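Side-chain contacts in hydrogenase expression/formation protein HypE (Desulfovibrio vulgaris subsp. vulgaris, PDB 2Z1U), which binds ATP and magnesium ions and probably takes part in building the metal centre of hydrogenases: residues 77-80 against 81-85; 67-70 against 71-74; 231-234 against 235-239; 171-174 against 175-178. All blocks are in the same frame, centred on the assembly; numbering follows the deposited sequence.

In the fold
Along the chain the order is contact 2, contact 1, contact 4, contact 3. Contacts 2 and 1 mark the beginning and end of helix 70-83 in the AIR synthase-like N-terminal domain, with centres about 15 Å apart. Contacts 4 and 3 belong to the C-terminal domain, at the start of helix 176-184 and the end of helix 225-237, about 22 Å apart between centres. One place where the two domains meet is L73 of contact 2 against H177 of contact 4. Contacts 2 and 3 are the most distant, about 30 Å between centres. Contact 1 supplies the magnesium ligand D81, and both it and contact 3 touch the second subunit, in keeping with a nucleotide site shared across the dimer.

Contact 1 (77-80 against 81-85); sequences GTVN and DVSML. With MG (magnesium ion), chain C; ATP (adenosine-5'-triphosphate), chain D.
The peptide carbonyl of V79 is used on both faces by S83. The backbone N of S83 approaches from one face, tilted 20° from the plane, while S83 OG donates to V79 O at 3.0 Å from the other, 38° out of it. With OG beside its own backbone N (chi1 -62°), the hydroxyl folds back along the helix and this buried oxygen receives two bonds. The next carbonyl, N80 O, accepts from M84 N, and the bent M84 side chain closes round it: CG and CE of M84 each lie 3.3 Å from N80 O. The N80 amide faces elsewhere, bonded to the backbone of A199 and L201.

The D81 carboxylate reaches beyond the helix to the nucleotide. One oxygen, D81 OD2, binds magnesium at 2.2 Å, and D81 OD1 lies 3.0 Å from ATP O1B. D56 brings a further negative group close to OD1, a crowding of charge that the metal would be expected to offset. The ion is also held by ATP O2B at 2.0 Å, a water, D220, and D41 of the second subunit. An acidic residue in the last turns of a helix, sharing magnesium with the phosphates and a neighbouring subunit, belongs to the ATP site of this PurM-like, AIR synthase-related fold.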
loop_
_atom_site.group_PDB
_atom_site.type_symbol
_atom_site.label_atom_id
_atom_site.label_comp_id
_atom_site.label_asym_id
_atom_site.label_seq_id
_atom_site.Cartn_x
_atom_site.Cartn_y
_atom_site.Cartn_z
ATOM N N GLY A 77 -7.401 -10.940 -0.656
ATOM C CA GLY A 77 -7.985 -10.071 0.398
ATOM C C GLY A 77 -8.276 -8.677 -0.152
ATOM O O GLY A 77 -9.303 -8.060 0.175
ATOM N N THR A 78 -7.378 -8.180 -0.997
ATOM C CA THR A 78 -7.483 -6.818 -1.518
ATOM C C THR A 78 -8.466 -6.755 -2.714
ATOM O O THR A 78 -9.276 -5.817 -2.820
ATOM C CB THR A 78 -6.088 -6.240 -1.816
ATOM O OG1 THR A 78 -5.442 -5.969 -0.561
ATOM C CG2 THR A 78 -6.174 -4.950 -2.600
ATOM N N VAL A 79 -8.404 -7.766 -3.578
ATOM C CA VAL A 79 -9.437 -7.993 -4.598
ATOM C C VAL A 79 -10.822 -8.022 -3.898
ATOM O O VAL A 79 -11.761 -7.333 -4.329
ATOM C CB VAL A 79 -9.176 -9.308 -5.401
ATOM C CG1 VAL A 79 -10.435 -9.772 -6.175
ATOM C CG2 VAL A 79 -8.000 -9.149 -6.371
ATOM N N ASN A 80 -10.934 -8.786 -2.801
ATOM C CA ASN A 80 -12.190 -8.870 -2.057
ATOM C C ASN A 80 -12.652 -7.536 -1.461
ATOM O O ASN A 80 -13.821 -7.177 -1.610
ATOM C CB ASN A 80 -12.149 -9.981 -0.969
ATOM C CG ASN A 80 -12.035 -11.370 -1.580
ATOM O OD1 ASN A 80 -12.155 -11.533 -2.799
ATOM N ND2 ASN A 80 -11.727 -12.360 -0.763
ATOM N N ASP A 81 -11.758 -6.810 -0.791
ATOM C CA ASP A 81 -12.140 -5.541 -0.173
ATOM C C ASP A 81 -12.682 -4.519 -1.190
ATOM O O ASP A 81 -13.685 -3.858 -0.941
ATOM C CB ASP A 81 -10.974 -4.943 0.638
ATOM C CG ASP A 81 -11.191 -5.071 2.142
ATOM O OD1 ASP A 81 -10.319 -4.678 2.952
ATOM O OD2 ASP A 81 -12.275 -5.537 2.525
ATOM N N VAL A 82 -11.991 -4.378 -2.316
ATOM C CA VAL A 82 -12.488 -3.536 -3.412
ATOM C C VAL A 82 -13.893 -3.980 -3.857
ATOM O O VAL A 82 -14.782 -3.138 -4.047
ATOM C CB VAL A 82 -11.515 -3.524 -4.601
ATOM C CG1 VAL A 82 -12.163 -2.842 -5.831
ATOM C CG2 VAL A 82 -10.190 -2.820 -4.213
ATOM N N SER A 83 -14.086 -5.294 -4.002
ATOM C CA SER A 83 -15.390 -5.883 -4.372
ATOM C C SER A 83 -16.529 -5.548 -3.413
ATOM O O SER A 83 -17.686 -5.421 -3.844
ATOM C CB SER A 83 -15.298 -7.411 -4.543
ATOM O OG SER A 83 -14.391 -7.769 -5.596
ATOM N N MET A 84 -16.211 -5.412 -2.122
ATOM C CA MET A 84 -17.243 -5.119 -1.101
ATOM C C MET A 84 -17.993 -3.809 -1.339
ATOM O O MET A 84 -19.105 -3.648 -0.861
ATOM C CB MET A 84 -16.647 -5.139 0.315
ATOM C CG MET A 84 -15.986 -6.452 0.746
ATOM S SD MET A 84 -17.045 -7.922 0.663
ATOM C CE MET A 84 -16.807 -8.503 -1.030
ATOM N N LEU A 85 -17.383 -2.873 -2.065
ATOM C CA LEU A 85 -18.073 -1.645 -2.452
ATOM C C LEU A 85 -18.816 -1.784 -3.784
ATOM O O LEU A 85 -19.124 -0.783 -4.431
ATOM C CB LEU A 85 -17.088 -0.478 -2.525
ATOM C CG LEU A 85 -17.501 0.790 -1.771
ATOM C CD1 LEU A 85 -17.482 0.541 -0.253
ATOM C CD2 LEU A 85 -16.594 1.964 -2.143
HETATM MG MG MG C . -12.956 -6.215 4.508
HETATM P PG ATP D . -9.011 -6.534 7.826
HETATM O O1G ATP D . -7.798 -5.588 7.770
HETATM O O2G ATP D . -9.236 -7.069 9.207
HETATM O O3G ATP D . -9.027 -7.605 6.745
HETATM P PB ATP D . -10.736 -4.593 6.508
HETATM O O1B ATP D . -9.428 -4.306 5.742
HETATM O O2B ATP D . -11.971 -4.880 5.709
HETATM O O3B ATP D . -10.383 -5.717 7.593
HETATM P PA ATP D . -10.087 -2.643 8.480
HETATM O O1A ATP D . -10.488 -3.233 9.829
HETATM O O2A ATP D . -8.627 -2.836 8.175
HETATM O O3A ATP D . -11.085 -3.258 7.336
HETATM O "O5'" ATP D . -10.513 -1.136 8.346
HETATM C "C5'" ATP D . -11.744 -0.637 8.887
HETATM C "C4'" ATP D . -11.882 0.795 8.416
HETATM O "O4'" ATP D . -10.853 1.552 9.084
HETATM C "C3'" ATP D . -11.642 0.951 6.924
HETATM O "O3'" ATP D . -12.551 1.953 6.427
HETATM C "C2'" ATP D . -10.207 1.474 6.809
HETATM O "O2'" ATP D . -10.086 2.339 5.678
HETATM C "C1'" ATP D . -10.015 2.240 8.133
HETATM N N9 ATP D . -8.620 2.201 8.646
HETATM C C8 ATP D . -7.996 1.176 9.244
HETATM N N7 ATP D . -6.735 1.525 9.590
HETATM C C5 ATP D . -6.563 2.787 9.156
HETATM C C6 ATP D . -5.456 3.774 9.179
HETATM N N6 ATP D . -4.267 3.428 9.717
HETATM N N1 ATP D . -5.684 4.970 8.647
HETATM C C2 ATP D . -6.852 5.341 8.088
HETATM N N3 ATP D . -7.903 4.487 8.051
HETATM C C4 ATP D . -7.796 3.234 8.564
HETATM O O HOH W 1 -13.614 -6.719 6.871
#

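Contact 2 (67-70 against 71-74); sequences GGDI and GTLA
D69 turns its carboxylate onto the backbone N-H groups of G71 and T72. The straighter bond is T72 N to D69 OD1, 2.9 Å with an N-H...O angle of 159°, and it meets the oxygen nearly along its C-O bond. G71 N is equally near OD1, but an angle of 119° makes that bond weak. CG of D69 stands between the backbone N and the carbonyl carbon (chi1 58°), which folds the carboxylate back over the first turn. The other oxygen, OD2, is bonded to S113 on helix 104-121, and this second anchor limits rotation of the group.

This is an N-cap: D69 closes the short strand 68-69 and helix 70-83 starts immediately after it. Main-chain bonds then take over, L73 N to D69 O at 2.9 Å and A74 N to I70 O at 2.8 Å.

The T72 methyl packs against the backbone: T72 CG2 is 3.2 Å from D69 O and 3.5 Å from CA of G68, a close approach made possible by the bare glycine. I70 directs its side chain to I143 and Y58 in the four-stranded sheet. At the solvent side, a water donates to G67 O and is weakly bonded to T72 OG1.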
loop_
_atom_site.group_PDB
_atom_site.type_symbol
_atom_site.label_atom_id
_atom_site.label_comp_id
_atom_site.label_asym_id
_atom_site.label_seq_id
_atom_site.Cartn_x
_atom_site.Cartn_y
_atom_site.Cartn_z
ATOM N N GLY A 67 -3.947 -24.568 1.790
ATOM C CA GLY A 67 -4.940 -23.761 1.080
ATOM C C GLY A 67 -4.508 -22.357 0.697
ATOM O O GLY A 67 -5.261 -21.638 0.034
ATOM N N GLY A 68 -3.319 -21.936 1.122
ATOM C CA GLY A 68 -2.833 -20.640 0.690
ATOM C C GLY A 68 -1.461 -20.255 1.181
ATOM O O GLY A 68 -0.700 -21.091 1.685
ATOM N N ASP A 69 -1.154 -18.973 1.021
ATOM C CA ASP A 69 0.052 -18.380 1.561
ATOM C C ASP A 69 -0.130 -16.865 1.641
ATOM O O ASP A 69 -1.190 -16.347 1.267
ATOM C CB ASP A 69 1.307 -18.800 0.760
ATOM C CG ASP A 69 1.235 -18.441 -0.730
ATOM O OD1 ASP A 69 0.893 -17.279 -1.073
ATOM O OD2 ASP A 69 1.562 -19.320 -1.558
ATOM N N ILE A 70 0.886 -16.156 2.139
ATOM C CA ILE A 70 0.824 -14.677 2.240
ATOM C C ILE A 70 0.578 -13.973 0.885
ATOM O O ILE A 70 -0.064 -12.926 0.834
ATOM C CB ILE A 70 2.066 -14.099 2.970
ATOM C CG1 ILE A 70 1.831 -12.647 3.413
ATOM C CG2 ILE A 70 3.334 -14.247 2.111
ATOM C CD1 ILE A 70 2.923 -12.100 4.294
ATOM N N GLY A 71 1.067 -14.565 -0.203
ATOM C CA GLY A 71 0.833 -14.031 -1.540
ATOM C C GLY A 71 -0.597 -14.202 -2.010
ATOM O O GLY A 71 -1.196 -13.313 -2.596
ATOM N N THR A 72 -1.140 -15.366 -1.748
ATOM C CA THR A 72 -2.513 -15.653 -2.042
ATOM C C THR A 72 -3.424 -14.689 -1.219
ATOM O O THR A 72 -4.361 -14.078 -1.761
ATOM C CB THR A 72 -2.707 -17.158 -1.742
ATOM O OG1 THR A 72 -3.104 -17.886 -2.914
ATOM C CG2 THR A 72 -3.540 -17.423 -0.566
ATOM N N LEU A 73 -3.121 -14.534 0.070
ATOM C CA LEU A 73 -3.843 -13.577 0.933
ATOM C C LEU A 73 -3.728 -12.131 0.425
ATOM O O LEU A 73 -4.733 -11.397 0.351
ATOM C CB LEU A 73 -3.316 -13.669 2.375
ATOM C CG LEU A 73 -4.114 -14.377 3.480
ATOM C CD1 LEU A 73 -4.983 -15.540 2.995
ATOM C CD2 LEU A 73 -3.237 -14.754 4.711
ATOM N N ALA A 74 -2.504 -11.738 0.064
ATOM C CA ALA A 74 -2.228 -10.381 -0.395
ATOM C C ALA A 74 -3.077 -9.982 -1.627
ATOM O O ALA A 74 -3.618 -8.868 -1.687
ATOM C CB ALA A 74 -0.748 -10.217 -0.669
HETATM O O HOH W 2 -5.607 -19.968 -2.007
#

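Contact 3 (231-234 against 235-239); sequences NEIA and GQSQA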
loop_
_atom_site.group_PDB
_atom_site.type_symbol
_atom_site.label_atom_id
_atom_site.label_comp_id
_atom_site.label_asym_id
_atom_site.label_seq_id
_atom_site.Cartn_x
_atom_site.Cartn_y
_atom_site.Cartn_z
ATOM N N ASN A 231 -21.394 -6.759 13.938
ATOM C CA ASN A 231 -21.446 -5.641 14.898
ATOM C C ASN A 231 -21.124 -4.309 14.203
ATOM O O ASN A 231 -21.752 -3.279 14.493
ATOM C CB ASN A 231 -20.455 -5.867 16.031
ATOM C CG ASN A 231 -21.046 -6.634 17.164
ATOM O OD1 ASN A 231 -20.897 -7.851 17.244
ATOM N ND2 ASN A 231 -21.750 -5.941 18.037
ATOM N N GLU A 232 -20.148 -4.344 13.282
ATOM C CA GLU A 232 -19.785 -3.159 12.498
ATOM C C GLU A 232 -20.982 -2.694 11.691
ATOM O O GLU A 232 -21.359 -1.526 11.743
ATOM C CB GLU A 232 -18.622 -3.445 11.541
ATOM C CG GLU A 232 -17.328 -3.778 12.226
ATOM C CD GLU A 232 -16.243 -4.116 11.215
ATOM O OE1 GLU A 232 -15.061 -4.136 11.599
ATOM O OE2 GLU A 232 -16.569 -4.301 10.037
ATOM N N ILE A 233 -21.599 -3.629 10.976
ATOM C CA ILE A 233 -22.726 -3.314 10.112
ATOM C C ILE A 233 -23.916 -2.845 10.962
ATOM O O ILE A 233 -24.507 -1.800 10.681
ATOM C CB ILE A 233 -23.104 -4.514 9.229
ATOM C CG1 ILE A 233 -21.986 -4.811 8.209
ATOM C CG2 ILE A 233 -24.484 -4.309 8.611
ATOM C CD1 ILE A 233 -21.964 -6.269 7.702
ATOM N N ALA A 234 -24.269 -3.601 11.998
ATOM C CA ALA A 234 -25.335 -3.159 12.901
ATOM C C ALA A 234 -25.094 -1.733 13.430
ATOM O O ALA A 234 -26.022 -0.919 13.462
ATOM C CB ALA A 234 -25.534 -4.157 14.042
ATOM N N GLY A 235 -23.855 -1.434 13.824
ATOM C CA GLY A 235 -23.481 -0.106 14.309
ATOM C C GLY A 235 -23.557 1.000 13.262
ATOM O O GLY A 235 -24.119 2.063 13.522
ATOM N N GLN A 236 -23.014 0.742 12.075
ATOM C CA GLN A 236 -23.043 1.705 10.967
ATOM C C GLN A 236 -24.468 1.925 10.480
ATOM O O GLN A 236 -24.819 3.029 10.086
ATOM C CB GLN A 236 -22.186 1.224 9.788
ATOM C CG GLN A 236 -20.683 1.253 10.045
ATOM C CD GLN A 236 -19.868 1.012 8.798
ATOM O OE1 GLN A 236 -19.259 1.937 8.266
ATOM N NE2 GLN A 236 -19.815 -0.227 8.347
ATOM N N SER A 237 -25.275 0.869 10.479
ATOM C CA SER A 237 -26.660 0.963 10.015
ATOM C C SER A 237 -27.633 1.328 11.138
ATOM O O SER A 237 -28.817 1.544 10.894
ATOM C CB SER A 237 -27.099 -0.334 9.330
ATOM O OG SER A 237 -26.260 -0.625 8.221
ATOM N N GLN A 238 -27.129 1.396 12.366
ATOM C CA GLN A 238 -27.981 1.683 13.539
ATOM C C GLN A 238 -29.207 0.778 13.597
ATOM O O GLN A 238 -30.346 1.231 13.714
ATOM C CB GLN A 238 -28.358 3.169 13.606
ATOM C CG GLN A 238 -27.166 4.060 13.922
ATOM C CD GLN A 238 -26.663 3.834 15.334
ATOM O OE1 GLN A 238 -27.340 4.178 16.303
ATOM N NE2 GLN A 238 -25.479 3.242 15.459
ATOM N N ALA A 239 -28.943 -0.519 13.508
ATOM C CA ALA A 239 -29.985 -1.525 13.523
ATOM C C ALA A 239 -29.483 -2.680 14.366
ATOM O O ALA A 239 -28.394 -2.625 14.924
ATOM C CB ALA A 239 -30.296 -1.985 12.100
#
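A Schellman motif ends helix 225-237, with A239 N turning back to A234 O and Q238 as the residue of positive phi (51°). The bond from A239 N to A234 O measures 2.9 Å and lies in the carbonyl plane. Its companion, Q238 N to G235 O, is weak at 3.3 Å. The Q238 side chain adds a second donor to the same oxygen: bent at each torsion, it curls back so that its NE2 donates to G235 O at 2.6 Å, on a lone pair and with the oxygen close to the plane of the amide. Beside the turn, the methyl CB of A234 comes within 3.4 Å of A239 O.

Farther up, ordinary helical bonds continue, such as S237 N to I233 O. With I233 CG2 anti to its backbone N, the methyl points along the helix and lies 4.1 Å from S237 OG. The hydroxyl is engaged outside, by G159 O and A162 N, which ties the helix end to that loop. Q236 lays its CG 3.3 Å from E232 O and then extends past it toward T38 of the second subunit. E232 pairs with R219 in a salt bridge and accepts a hydrogen bond from H20 of the second subunit.

Helix-end carbonyls carry the negative end of the helix dipole. Here A234 O and G235 O receive N-H groups from the chain's own reversal and from an amide side chain, which would be expected to temper that polarity.

Contact 4 (171-174 against 175-178); sequences SGSM and GDHG
S173 and D176 face each other across the turn that leads into helix 176-184. S173 OG donates to D176 OD2 at 2.8 Å, arriving from above the carboxylate plane, 42° out of it. Both torsions serve the bond: OG of S173 lies between its backbone N and carbonyl carbon (chi1 66°), while CG of D176 stays beside its own N, so that the carboxylate swings back against the loop. A water adds a second donor to OD2 at 2.9 Å and also donates to M174 O at 2.8 Å, clamping the acid to the intervening peptide. R251 adds a weak hydrogen bond to S173 OG and a long, weak ion pair with D176.

Between them G175 holds the N-cap position, and its N donates to N270. M174 turns the opposite way from this polar pair; its side chain, bent at chi2 and chi3, rests on N270 and K273, and K273 also donates to S173 O.

The loop leaves strand 167-170 of the large mixed sheet, where S171 is bonded to L274 just before the adjacent strand 275-278. On the helix side, H177 is fixed by S196 and by the I342 carbonyl, and its ring meets that of F65 on strand 64-65 with planes about 85° apart.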
loop_
_atom_site.group_PDB
_atom_site.type_symbol
_atom_site.label_atom_id
_atom_site.label_comp_id
_atom_site.label_asym_id
_atom_site.label_seq_id
_atom_site.Cartn_x
_atom_site.Cartn_y
_atom_site.Cartn_z
ATOM N N SER A 171 -21.742 -16.608 2.515
ATOM C CA SER A 171 -21.344 -17.256 1.239
ATOM C C SER A 171 -20.722 -18.633 1.441
ATOM O O SER A 171 -20.517 -19.357 0.489
ATOM C CB SER A 171 -20.384 -16.364 0.440
ATOM O OG SER A 171 -19.168 -16.189 1.129
ATOM N N GLY A 172 -20.407 -18.974 2.688
ATOM C CA GLY A 172 -19.851 -20.288 3.016
ATOM C C GLY A 172 -19.470 -20.439 4.487
ATOM O O GLY A 172 -19.844 -19.615 5.319
ATOM N N SER A 173 -18.705 -21.493 4.773
ATOM C CA SER A 173 -18.382 -21.931 6.135
ATOM C C SER A 173 -17.508 -20.943 6.913
ATOM O O SER A 173 -16.702 -20.217 6.333
ATOM C CB SER A 173 -17.722 -23.320 6.073
ATOM O OG SER A 173 -16.459 -23.258 5.426
ATOM N N MET A 174 -17.667 -20.931 8.240
ATOM C CA MET A 174 -16.972 -19.983 9.087
ATOM C C MET A 174 -15.854 -20.649 9.879
ATOM O O MET A 174 -16.014 -21.775 10.365
ATOM C CB MET A 174 -17.977 -19.323 10.058
ATOM C CG MET A 174 -18.987 -18.412 9.343
ATOM S SD MET A 174 -18.304 -16.844 8.790
ATOM C CE MET A 174 -18.017 -17.067 6.990
ATOM N N GLY A 175 -14.726 -19.949 9.992
ATOM C CA GLY A 175 -13.668 -20.331 10.929
ATOM C C GLY A 175 -12.476 -21.066 10.335
ATOM O O GLY A 175 -11.461 -21.243 11.005
ATOM N N ASP A 176 -12.604 -21.499 9.083
ATOM C CA ASP A 176 -11.608 -22.347 8.412
ATOM C C ASP A 176 -10.205 -21.758 8.362
ATOM O O ASP A 176 -9.259 -22.406 8.818
ATOM C CB ASP A 176 -12.076 -22.701 7.000
ATOM C CG ASP A 176 -13.463 -23.310 7.001
ATOM O OD1 ASP A 176 -13.567 -24.539 6.879
ATOM O OD2 ASP A 176 -14.445 -22.560 7.173
ATOM N N HIS A 177 -10.075 -20.539 7.837
ATOM C CA HIS A 177 -8.778 -19.886 7.756
ATOM C C HIS A 177 -8.105 -19.738 9.128
ATOM O O HIS A 177 -6.950 -20.147 9.306
ATOM C CB HIS A 177 -8.877 -18.503 7.122
ATOM C CG HIS A 177 -7.557 -17.804 7.034
ATOM N ND1 HIS A 177 -6.649 -18.061 6.031
ATOM C CD2 HIS A 177 -6.978 -16.882 7.835
ATOM C CE1 HIS A 177 -5.573 -17.313 6.206
ATOM N NE2 HIS A 177 -5.744 -16.592 7.299
ATOM N N GLY A 178 -8.818 -19.122 10.069
ATOM C CA GLY A 178 -8.292 -18.896 11.416
ATOM C C GLY A 178 -7.817 -20.175 12.083
ATOM O O GLY A 178 -6.735 -20.205 12.666
HETATM O O HOH W 3 -16.047 -24.156 8.940
#